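Local atomic coordinates of polyphosphate kinase (Porphyromonas gingivalis, PDB entry 2O8R), a protein that probably catalyses the reversible transfer of the terminal phosphate of ATP to a growing chain of polyphosphate, with magnesium as cofactor. Residues I340-Y351 / I473-A482; K608-A616 / E628-R639. The protein carries 3 engineered substitutions. All coordinates share one frame; numbering follows the deposited sequence.

In the fold
Contact 1 (340-351 with 473-482) joins two strands of the first phospholipase D-like domain, and contact 2 (608-616 with 628-639) joins two strands of the second. Their centres are about 12 Å apart, and they meet through aliphatic carbons: Ile613 CD1 lies 3.6 Å from Thr477 CG2 and 3.8 Å from Leu346 CD1, while Leu638 CD1 comes within 3.7 Å of Asp344 CB. Both reach the presumed active site. Tyr474, a predicted ATP ligand, belongs to contact 1, and its side chain is about 5 Å from a bound sulfate. In contact 2, Glu628 hydrogen-bonds to His439, the predicted phosphohistidine.

Contact 1. Residues I340-Y351 / I473-A482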
loop_
_atom_site.group_PDB
_atom_site.type_symbol
_atom_site.label_atom_id
_atom_site.label_comp_id
_atom_site.label_asym_id
_atom_site.label_seq_id
_atom_site.Cartn_x
_atom_site.Cartn_y
_atom_site.Cartn_z
ATOM N N ILE A 340 -22.904 26.436 -6.970
ATOM C CA ILE A 340 -21.723 27.233 -7.327
ATOM C C ILE A 340 -22.019 28.211 -8.463
ATOM O O ILE A 340 -21.386 29.267 -8.564
ATOM C CB ILE A 340 -20.514 26.374 -7.763
ATOM C CG1 ILE A 340 -20.568 24.962 -7.177
ATOM C CG2 ILE A 340 -19.220 27.086 -7.423
ATOM C CD1 ILE A 340 -19.752 24.748 -5.943
ATOM N N ARG A 341 -22.964 27.838 -9.330
ATOM C CA ARG A 341 -23.409 28.690 -10.433
ATOM C C ARG A 341 -24.042 29.957 -9.882
ATOM O O ARG A 341 -23.868 31.033 -10.448
ATOM C CB ARG A 341 -24.419 27.956 -11.321
ATOM C CG ARG A 341 -24.611 28.590 -12.700
ATOM C CD ARG A 341 -25.936 28.191 -13.352
ATOM N NE ARG A 341 -27.085 28.551 -12.518
ATOM C CZ ARG A 341 -27.629 29.765 -12.446
ATOM N NH1 ARG A 341 -27.152 30.778 -13.165
ATOM N NH2 ARG A 341 -28.663 29.968 -11.642
ATOM N N ARG A 342 -24.747 29.799 -8.760
ATOM C CA ARG A 342 -25.446 30.897 -8.115
ATOM C C ARG A 342 -24.541 31.741 -7.210
ATOM O O ARG A 342 -24.720 32.948 -7.115
ATOM C CB ARG A 342 -26.657 30.361 -7.343
ATOM C CG ARG A 342 -27.836 29.971 -8.244
ATOM C CD ARG A 342 -28.758 28.919 -7.616
ATOM N NE ARG A 342 -29.220 29.266 -6.269
ATOM C CZ ARG A 342 -30.171 28.611 -5.603
ATOM N NH1 ARG A 342 -30.791 27.568 -6.155
ATOM N NH2 ARG A 342 -30.507 29.003 -4.379
ATOM N N LYS A 343 -23.571 31.105 -6.563
ATOM C CA LYS A 343 -22.736 31.789 -5.579
ATOM C C LYS A 343 -21.347 31.156 -5.420
ATOM O O LYS A 343 -21.152 29.983 -5.712
ATOM C CB LYS A 343 -23.459 31.783 -4.230
ATOM C CG LYS A 343 -22.786 32.597 -3.143
ATOM C CD LYS A 343 -23.661 32.737 -1.897
ATOM C CE LYS A 343 -24.056 31.385 -1.316
ATOM N NZ LYS A 343 -24.424 31.475 0.124
ATOM N N ASP A 344 -20.390 31.950 -4.957
ATOM C CA ASP A 344 -19.073 31.462 -4.596
ATOM C C ASP A 344 -19.107 30.802 -3.244
ATOM O O ASP A 344 -19.872 31.192 -2.370
ATOM C CB ASP A 344 -18.069 32.605 -4.518
ATOM C CG ASP A 344 -17.711 33.155 -5.866
ATOM O OD1 ASP A 344 -18.122 32.549 -6.883
ATOM O OD2 ASP A 344 -17.019 34.196 -5.900
ATOM N N TYR A 345 -18.250 29.807 -3.071
ATOM C CA TYR A 345 -18.112 29.147 -1.793
ATOM C C TYR A 345 -16.632 29.074 -1.351
ATOM O O TYR A 345 -15.711 29.000 -2.165
ATOM C CB TYR A 345 -18.803 27.771 -1.822
ATOM C CG TYR A 345 -20.320 27.846 -1.870
ATOM C CD1 TYR A 345 -21.092 27.730 -0.705
ATOM C CD2 TYR A 345 -20.983 28.036 -3.079
ATOM C CE1 TYR A 345 -22.491 27.815 -0.754
ATOM C CE2 TYR A 345 -22.367 28.118 -3.137
ATOM C CZ TYR A 345 -23.116 28.001 -1.982
ATOM O OH TYR A 345 -24.490 28.089 -2.083
ATOM N N LEU A 346 -16.425 29.127 -0.049
ATOM C CA LEU A 346 -15.111 28.992 0.531
ATOM C C LEU A 346 -15.178 27.780 1.431
ATOM O O LEU A 346 -16.029 27.704 2.313
ATOM C CB LEU A 346 -14.822 30.217 1.378
ATOM C CG LEU A 346 -13.445 30.838 1.427
ATOM C CD1 LEU A 346 -12.854 31.017 0.021
ATOM C CD2 LEU A 346 -13.617 32.163 2.124
ATOM N N ILE A 347 -14.302 26.816 1.210
ATOM C CA ILE A 347 -14.276 25.645 2.072
ATOM C C ILE A 347 -12.956 25.579 2.813
ATOM O O ILE A 347 -11.883 25.564 2.208
ATOM C CB ILE A 347 -14.481 24.361 1.276
ATOM C CG1 ILE A 347 -15.837 24.382 0.553
ATOM C CG2 ILE A 347 -14.299 23.143 2.172
ATOM C CD1 ILE A 347 -17.042 24.614 1.451
ATOM N N HIS A 348 -13.051 25.557 4.130
ATOM C CA HIS A 348 -11.890 25.533 4.989
ATOM C C HIS A 348 -11.770 24.157 5.598
ATOM O O HIS A 348 -12.536 23.781 6.491
ATOM C CB HIS A 348 -12.034 26.581 6.090
ATOM C CG HIS A 348 -12.333 27.952 5.574
ATOM N ND1 HIS A 348 -11.377 28.748 4.980
ATOM C CD2 HIS A 348 -13.482 28.670 5.566
ATOM C CE1 HIS A 348 -11.926 29.894 4.624
ATOM N NE2 HIS A 348 -13.200 29.873 4.969
ATOM N N VAL A 349 -10.800 23.396 5.128
ATOM C CA VAL A 349 -10.709 22.037 5.606
ATOM C C VAL A 349 -9.671 21.816 6.647
ATOM O O VAL A 349 -8.594 22.413 6.586
ATOM C CB VAL A 349 -10.373 20.987 4.524
ATOM C CG1 VAL A 349 -11.472 20.885 3.502
ATOM C CG2 VAL A 349 -8.978 21.253 3.895
ATOM N N PRO A 350 -10.141 21.228 7.729
ATOM C CA PRO A 350 -10.491 19.993 8.375
ATOM C C PRO A 350 -11.918 20.332 8.835
ATOM O O PRO A 350 -12.785 19.466 8.843
ATOM C CB PRO A 350 -9.528 19.904 9.550
ATOM C CG PRO A 350 -8.684 21.157 9.477
ATOM C CD PRO A 350 -9.537 22.121 8.720
ATOM N N TYR A 351 -12.137 21.621 9.145
ATOM C CA TYR A 351 -13.392 22.204 9.643
ATOM C C TYR A 351 -14.618 21.839 8.800
ATOM O O TYR A 351 -15.659 21.487 9.341
ATOM C CB TYR A 351 -13.270 23.735 9.743
ATOM C CG TYR A 351 -11.979 24.243 10.382
ATOM C CD1 TYR A 351 -11.689 23.975 11.711
ATOM C CD2 TYR A 351 -11.068 25.008 9.661
ATOM C CE1 TYR A 351 -10.527 24.430 12.305
ATOM C CE2 TYR A 351 -9.885 25.451 10.247
ATOM C CZ TYR A 351 -9.627 25.168 11.578
ATOM O OH TYR A 351 -8.471 25.611 12.194
ATOM N N ILE A 473 -3.274 15.985 9.740
ATOM C CA ILE A 473 -4.360 16.713 9.142
ATOM C C ILE A 473 -3.881 18.090 8.694
ATOM O O ILE A 473 -3.229 18.803 9.452
ATOM C CB ILE A 473 -5.534 16.792 10.109
ATOM C CG1 ILE A 473 -5.906 15.373 10.544
ATOM C CG2 ILE A 473 -6.732 17.487 9.457
ATOM C CD1 ILE A 473 -6.836 15.299 11.727
ATOM N N TYR A 474 -4.190 18.435 7.444
ATOM C CA TYR A 474 -3.819 19.728 6.854
ATOM C C TYR A 474 -4.958 20.726 6.922
ATOM O O TYR A 474 -6.070 20.423 6.527
ATOM C CB TYR A 474 -3.426 19.560 5.375
ATOM C CG TYR A 474 -1.981 19.172 5.163
ATOM C CD1 TYR A 474 -1.397 18.156 5.919
ATOM C CD2 TYR A 474 -1.202 19.814 4.211
ATOM C CE1 TYR A 474 -0.099 17.799 5.744
ATOM C CE2 TYR A 474 0.128 19.458 4.029
ATOM C CZ TYR A 474 0.668 18.445 4.805
ATOM O OH TYR A 474 1.972 18.050 4.653
ATOM N N SER A 475 -4.679 21.918 7.425
ATOM C CA SER A 475 -5.599 23.026 7.263
ATOM C C SER A 475 -5.317 23.660 5.891
ATOM O O SER A 475 -4.168 23.984 5.570
ATOM C CB SER A 475 -5.435 24.019 8.420
ATOM O OG SER A 475 -6.073 25.259 8.170
ATOM N N ASP A 476 -6.360 23.806 5.077
ATOM C CA ASP A 476 -6.230 24.403 3.745
ATOM C C ASP A 476 -7.497 25.158 3.358
ATOM O O ASP A 476 -8.559 24.981 3.978
ATOM C CB ASP A 476 -5.970 23.326 2.692
ATOM C CG ASP A 476 -4.522 22.966 2.568
ATOM O OD1 ASP A 476 -3.685 23.879 2.447
ATOM O OD2 ASP A 476 -4.226 21.756 2.577
ATOM N N THR A 477 -7.399 25.966 2.305
ATOM C CA THR A 477 -8.533 26.770 1.865
ATOM C C THR A 477 -8.838 26.619 0.364
ATOM O O THR A 477 -7.944 26.685 -0.490
ATOM C CB THR A 477 -8.310 28.230 2.248
ATOM O OG1 THR A 477 -8.114 28.307 3.668
ATOM C CG2 THR A 477 -9.512 29.067 1.876
ATOM N N THR A 478 -10.111 26.392 0.058
ATOM C CA THR A 478 -10.545 26.139 -1.305
ATOM C C THR A 478 -11.663 27.100 -1.707
ATOM O O THR A 478 -12.666 27.236 -0.993
ATOM C CB THR A 478 -11.037 24.693 -1.456
ATOM O OG1 THR A 478 -9.935 23.795 -1.266
ATOM C CG2 THR A 478 -11.637 24.467 -2.833
ATOM N N LEU A 479 -11.465 27.764 -2.847
ATOM C CA LEU A 479 -12.467 28.614 -3.455
ATOM C C LEU A 479 -13.178 27.871 -4.566
ATOM O O LEU A 479 -12.541 27.251 -5.405
ATOM C CB LEU A 479 -11.808 29.852 -4.062
ATOM C CG LEU A 479 -12.786 30.806 -4.752
ATOM C CD1 LEU A 479 -13.745 31.383 -3.726
ATOM C CD2 LEU A 479 -12.059 31.906 -5.506
HETATM N N MSE A 480 -14.502 27.953 -4.585
HETATM C CA MSE A 480 -15.272 27.373 -5.672
HETATM C C MSE A 480 -16.093 28.473 -6.315
HETATM O O MSE A 480 -16.931 29.089 -5.662
HETATM C CB MSE A 480 -16.146 26.239 -5.148
HETATM C CG MSE A 480 -15.307 25.104 -4.613
HETATM SE SE MSE A 480 -16.288 23.659 -3.759
HETATM C CE MSE A 480 -16.760 22.585 -5.305
ATOM N N THR A 481 -15.834 28.735 -7.592
ATOM C CA THR A 481 -16.403 29.907 -8.263
ATOM C C THR A 481 -16.877 29.580 -9.662
ATOM O O THR A 481 -16.329 28.688 -10.331
ATOM C CB THR A 481 -15.393 31.085 -8.352
ATOM O OG1 THR A 481 -16.098 32.306 -8.575
ATOM C CG2 THR A 481 -14.407 30.894 -9.501
ATOM N N ALA A 482 -17.909 30.300 -10.097
ATOM C CA ALA A 482 -18.428 30.149 -11.450
ATOM C C ALA A 482 -18.141 31.424 -12.209
ATOM O O ALA A 482 -18.510 31.565 -13.372
ATOM C CB ALA A 482 -19.906 29.854 -11.424
HETATM O O HOH W 1 -19.599 31.291 -8.416
HETATM O O HOH W 2 -8.487 25.295 6.976
HETATM O O HOH W 3 -6.534 26.800 10.560
#
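Tyr345 pairs with Met480, Ile347 with Thr478 and Val349 with Asp476 as the hydrogen-bonded positions of an antiparallel ladder in the sheet of the first phospholipase D-like domain. Strands 345-349 and 474-481 run at 161° to each other, their axes approaching to 4.8 Å. Each of the three pairs makes two backbone bonds, such as Ile347 N to Thr478 O at 2.8 Å. The intervening pairs, Leu346 with Leu479 and His348 with Thr477, turn to the opposite face of the sheet.

On that face Leu346 CD1 meets Leu479 CD1 at 3.9 Å, and the imidazole of His348 lies alongside Thr477, whose OG1 comes to the ring edge near ND1 and hydrogen-bonds to Ser598. Helix 636-651 covers this face through Ile642 and Ile645. On the other face the selenomethionine Met480, bent at its last torsion (chi3 85°), brings CE to Ile340 CD1 at 3.7 Å; Ile340 reaches it from the end of helix 336-342. Asp476 OD1 is bonded to His597, a predicted ATP ligand, and to Thr463.

Beyond Val349 the contact is part apolar, part water-mediated: the ring of Pro350 packs on Ile473, CB to CG2, and water 2 bridges Val349 O, Asp476 O and Ser475 OG; water 3 extends the chain from Ser475 OG to Tyr351 OH. At the helix end, Thr481 has its hydroxyl anti to the backbone N (chi1 -160°), beside the Asp344 carboxylate. Water 1 donates to Ile340 O and Asp344 OD1 and accepts from Ala482 N. The same Asp344 OD1 accepts a hydrogen bond from Thr481 OG1 at 2.6 Å, the hydroxyl coming from above the carboxylate plane.

Contact 2. Residues K608-A616 / E628-R639; sequences KEEVFISSA and ETACPVLDPTLR. Engineered in segment 628-639: Thr637 (natural residue Ala).
Ser615 carries its hydroxyl between its own backbone N and carbonyl carbon (chi1 71°), which sets OG between the backbone and the side chain of segment 628-639: it accepts from Thr629 N at 2.8 Å and donates to Glu628 OE1 at 2.8 Å, on the anti lone pair of that oxygen. The neighbouring Ser614 holds OG opposite its backbone N (chi1 -167°) and donates to Thr629 O at 2.7 Å, while accepting from Ala616 N in an ST turn. Thr629 O is thus gripped twice, since Ser615 N also donates to it, almost straight. Glu628 OE1 bonds further to His439, the predicted phosphohistidine, and OE2 forms a salt bridge with Arg626, so that Ser615 stands as a second-shell partner of the presumed active site.

Ser614, opposite Ala630, closes the antiparallel ladder that strands 610-614 and 629-632 form in the second phospholipase D-like domain. Ile613 and Cys631 exchange two backbone bonds, and Val633 N continues the pattern to Val611 O. The ring of Phe612 meets Pro632 obliquely, CE1 3.7 Å from CD, while on the other face Ile613 CD1 and Val611 CG1 both pack on Val633 CG2.

Helix 636-651 begins with Asp635 as N-cap: its OD1 accepts from Leu638 N and from the hydroxyl of the engineered Thr637, both on one face of the carboxylate. From the first turn, Arg639 lays CG across Val611 CG2 at 3.7 Å, and its NH1 returns to Val633 O at 3.2 Å, tying the start of the helix back to Val633. Further along that helix Ile642 and Ile643 cover Val611, while strand 610-614 continues the sheet to strand 600-603 and strand 629-632 pairs on its outer side with strand 510-511.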
loop_
_atom_site.group_PDB
_atom_site.type_symbol
_atom_site.label_atom_id
_atom_site.label_comp_id
_atom_site.label_asym_id
_atom_site.label_seq_id
_atom_site.Cartn_x
_atom_site.Cartn_y
_atom_site.Cartn_z
ATOM N N LYS A 608 -10.610 49.335 0.977
ATOM C CA LYS A 608 -11.101 48.514 -0.119
ATOM C C LYS A 608 -10.208 47.271 -0.165
ATOM O O LYS A 608 -9.422 47.099 -1.104
ATOM C CB LYS A 608 -11.022 49.280 -1.445
ATOM C CG LYS A 608 -11.602 50.692 -1.420
ATOM C CD LYS A 608 -11.078 51.522 -2.588
ATOM C CE LYS A 608 -11.099 53.021 -2.291
ATOM N NZ LYS A 608 -12.432 53.650 -2.513
ATOM N N GLU A 609 -10.361 46.406 0.842
ATOM C CA GLU A 609 -9.443 45.292 1.081
ATOM C C GLU A 609 -9.445 44.272 -0.056
ATOM O O GLU A 609 -10.482 44.012 -0.662
ATOM C CB GLU A 609 -9.765 44.606 2.416
ATOM C CG GLU A 609 -10.423 45.527 3.450
ATOM C CD GLU A 609 -9.839 45.385 4.852
ATOM O OE1 GLU A 609 -10.616 45.465 5.827
ATOM O OE2 GLU A 609 -8.605 45.212 4.985
ATOM N N GLU A 610 -8.277 43.707 -0.346
ATOM C CA GLU A 610 -8.158 42.657 -1.362
ATOM C C GLU A 610 -7.539 41.421 -0.741
ATOM O O GLU A 610 -6.505 41.497 -0.074
ATOM C CB GLU A 610 -7.339 43.130 -2.561
ATOM C CG GLU A 610 -8.021 44.265 -3.321
ATOM C CD GLU A 610 -7.253 44.742 -4.539
ATOM O OE1 GLU A 610 -6.346 44.032 -5.017
ATOM O OE2 GLU A 610 -7.568 45.844 -5.032
ATOM N N VAL A 611 -8.189 40.283 -0.934
ATOM C CA VAL A 611 -7.698 39.046 -0.354
ATOM C C VAL A 611 -7.349 38.028 -1.427
ATOM O O VAL A 611 -8.150 37.760 -2.328
ATOM C CB VAL A 611 -8.699 38.452 0.636
ATOM C CG1 VAL A 611 -8.176 37.143 1.212
ATOM C CG2 VAL A 611 -8.988 39.455 1.744
ATOM N N PHE A 612 -6.143 37.470 -1.334
ATOM C CA PHE A 612 -5.740 36.418 -2.255
ATOM C C PHE A 612 -5.531 35.086 -1.563
ATOM O O PHE A 612 -5.075 35.025 -0.422
ATOM C CB PHE A 612 -4.479 36.805 -3.003
ATOM C CG PHE A 612 -4.658 37.963 -3.928
ATOM C CD1 PHE A 612 -4.975 37.754 -5.264
ATOM C CD2 PHE A 612 -4.504 39.263 -3.469
ATOM C CE1 PHE A 612 -5.138 38.823 -6.126
ATOM C CE2 PHE A 612 -4.668 40.332 -4.317
ATOM C CZ PHE A 612 -4.983 40.112 -5.648
ATOM N N ILE A 613 -5.882 34.026 -2.282
ATOM C CA ILE A 613 -5.650 32.647 -1.880
ATOM C C ILE A 613 -4.573 32.100 -2.813
ATOM O O ILE A 613 -4.710 32.218 -4.042
ATOM C CB ILE A 613 -6.971 31.842 -2.011
ATOM C CG1 ILE A 613 -7.764 31.933 -0.717
ATOM C CG2 ILE A 613 -6.755 30.373 -2.364
ATOM C CD1 ILE A 613 -9.150 31.374 -0.854
ATOM N N SER A 614 -3.494 31.535 -2.256
ATOM C CA SER A 614 -2.412 31.044 -3.123
ATOM C C SER A 614 -1.961 29.601 -2.976
ATOM O O SER A 614 -2.155 28.961 -1.945
ATOM C CB SER A 614 -1.186 31.949 -3.042
ATOM O OG SER A 614 -0.296 31.633 -4.105
ATOM N N SER A 615 -1.340 29.109 -4.044
ATOM C CA SER A 615 -0.656 27.823 -4.041
ATOM C C SER A 615 0.804 27.992 -3.648
ATOM O O SER A 615 1.458 27.035 -3.254
ATOM C CB SER A 615 -0.737 27.174 -5.424
ATOM O OG SER A 615 0.080 27.867 -6.347
ATOM N N ALA A 616 1.310 29.216 -3.740
ATOM C CA ALA A 616 2.725 29.478 -3.489
ATOM C C ALA A 616 3.018 30.080 -2.121
ATOM O O ALA A 616 2.265 30.921 -1.629
ATOM C CB ALA A 616 3.284 30.389 -4.571
ATOM N N GLU A 628 2.684 28.523 -10.433
ATOM C CA GLU A 628 1.840 28.628 -9.247
ATOM C C GLU A 628 0.600 29.439 -9.573
ATOM O O GLU A 628 0.518 30.066 -10.628
ATOM C CB GLU A 628 2.592 29.371 -8.135
ATOM C CG GLU A 628 3.963 28.822 -7.807
ATOM C CD GLU A 628 3.940 27.712 -6.768
ATOM O OE1 GLU A 628 2.861 27.391 -6.238
ATOM O OE2 GLU A 628 5.023 27.170 -6.468
ATOM N N THR A 629 -0.356 29.449 -8.654
ATOM C CA THR A 629 -1.509 30.334 -8.787
ATOM C C THR A 629 -1.786 31.161 -7.544
ATOM O O THR A 629 -1.488 30.751 -6.418
ATOM C CB THR A 629 -2.800 29.580 -9.133
ATOM O OG1 THR A 629 -3.008 28.511 -8.191
ATOM C CG2 THR A 629 -2.730 29.042 -10.541
ATOM N N ALA A 630 -2.357 32.337 -7.768
ATOM C CA ALA A 630 -2.997 33.085 -6.703
ATOM C C ALA A 630 -4.296 33.653 -7.250
ATOM O O ALA A 630 -4.379 34.049 -8.419
ATOM C CB ALA A 630 -2.096 34.187 -6.184
ATOM N N CYS A 631 -5.310 33.682 -6.398
ATOM C CA CYS A 631 -6.635 34.090 -6.815
ATOM C C CYS A 631 -7.259 35.099 -5.855
ATOM O O CYS A 631 -7.217 34.902 -4.638
ATOM C CB CYS A 631 -7.520 32.872 -6.898
ATOM S SG CYS A 631 -8.971 33.144 -7.856
ATOM N N PRO A 632 -7.811 36.200 -6.406
ATOM C CA PRO A 632 -8.619 37.163 -5.675
ATOM C C PRO A 632 -9.910 36.543 -5.192
ATOM O O PRO A 632 -10.553 35.787 -5.927
ATOM C CB PRO A 632 -8.956 38.214 -6.734
ATOM C CG PRO A 632 -8.819 37.518 -8.007
ATOM C CD PRO A 632 -7.648 36.612 -7.806
ATOM N N VAL A 633 -10.271 36.859 -3.958
ATOM C CA VAL A 633 -11.549 36.489 -3.418
ATOM C C VAL A 633 -12.457 37.682 -3.708
ATOM O O VAL A 633 -12.344 38.719 -3.060
ATOM C CB VAL A 633 -11.416 36.248 -1.921
ATOM C CG1 VAL A 633 -12.740 35.810 -1.308
ATOM C CG2 VAL A 633 -10.340 35.222 -1.669
ATOM N N LEU A 634 -13.328 37.554 -4.705
ATOM C CA LEU A 634 -14.162 38.687 -5.149
ATOM C C LEU A 634 -15.396 38.974 -4.294
ATOM O O LEU A 634 -15.747 40.133 -4.065
ATOM C CB LEU A 634 -14.582 38.510 -6.605
ATOM C CG LEU A 634 -13.358 38.425 -7.516
ATOM C CD1 LEU A 634 -13.788 38.293 -8.939
ATOM C CD2 LEU A 634 -12.434 39.635 -7.337
ATOM N N ASP A 635 -16.046 37.919 -3.827
ATOM C CA ASP A 635 -17.217 38.056 -2.982
ATOM C C ASP A 635 -16.873 38.662 -1.621
ATOM O O ASP A 635 -16.046 38.127 -0.878
ATOM C CB ASP A 635 -17.890 36.705 -2.808
ATOM C CG ASP A 635 -19.204 36.804 -2.087
ATOM O OD1 ASP A 635 -19.210 37.231 -0.910
ATOM O OD2 ASP A 635 -20.230 36.435 -2.696
ATOM N N PRO A 636 -17.534 39.779 -1.283
ATOM C CA PRO A 636 -17.258 40.549 -0.077
ATOM C C PRO A 636 -17.443 39.765 1.214
ATOM O O PRO A 636 -16.583 39.850 2.093
ATOM C CB PRO A 636 -18.267 41.695 -0.167
ATOM C CG PRO A 636 -18.552 41.806 -1.615
ATOM C CD PRO A 636 -18.613 40.397 -2.069
ATOM N N THR A 637 -18.526 38.996 1.332
ATOM C CA THR A 637 -18.736 38.216 2.560
ATOM C C THR A 637 -17.667 37.131 2.726
ATOM O O THR A 637 -17.230 36.849 3.845
ATOM C CB THR A 637 -20.140 37.600 2.646
ATOM O OG1 THR A 637 -20.341 36.737 1.527
ATOM C CG2 THR A 637 -21.194 38.684 2.631
ATOM N N LEU A 638 -17.241 36.541 1.611
ATOM C CA LEU A 638 -16.141 35.581 1.631
ATOM C C LEU A 638 -14.839 36.225 2.108
ATOM O O LEU A 638 -14.220 35.727 3.057
ATOM C CB LEU A 638 -15.952 34.924 0.264
ATOM C CG LEU A 638 -16.993 33.902 -0.183
ATOM C CD1 LEU A 638 -16.374 32.962 -1.199
ATOM C CD2 LEU A 638 -17.518 33.103 1.002
ATOM N N ARG A 639 -14.446 37.335 1.474
ATOM C CA ARG A 639 -13.293 38.137 1.930
ATOM C C ARG A 639 -13.340 38.497 3.416
ATOM O O ARG A 639 -12.303 38.540 4.089
ATOM C CB ARG A 639 -13.185 39.440 1.144
ATOM C CG ARG A 639 -12.245 39.415 -0.028
ATOM C CD ARG A 639 -11.848 40.829 -0.462
ATOM N NE ARG A 639 -12.942 41.771 -0.257
ATOM C CZ ARG A 639 -13.897 42.033 -1.144
ATOM N NH1 ARG A 639 -13.905 41.441 -2.331
ATOM N NH2 ARG A 639 -14.846 42.900 -0.837
#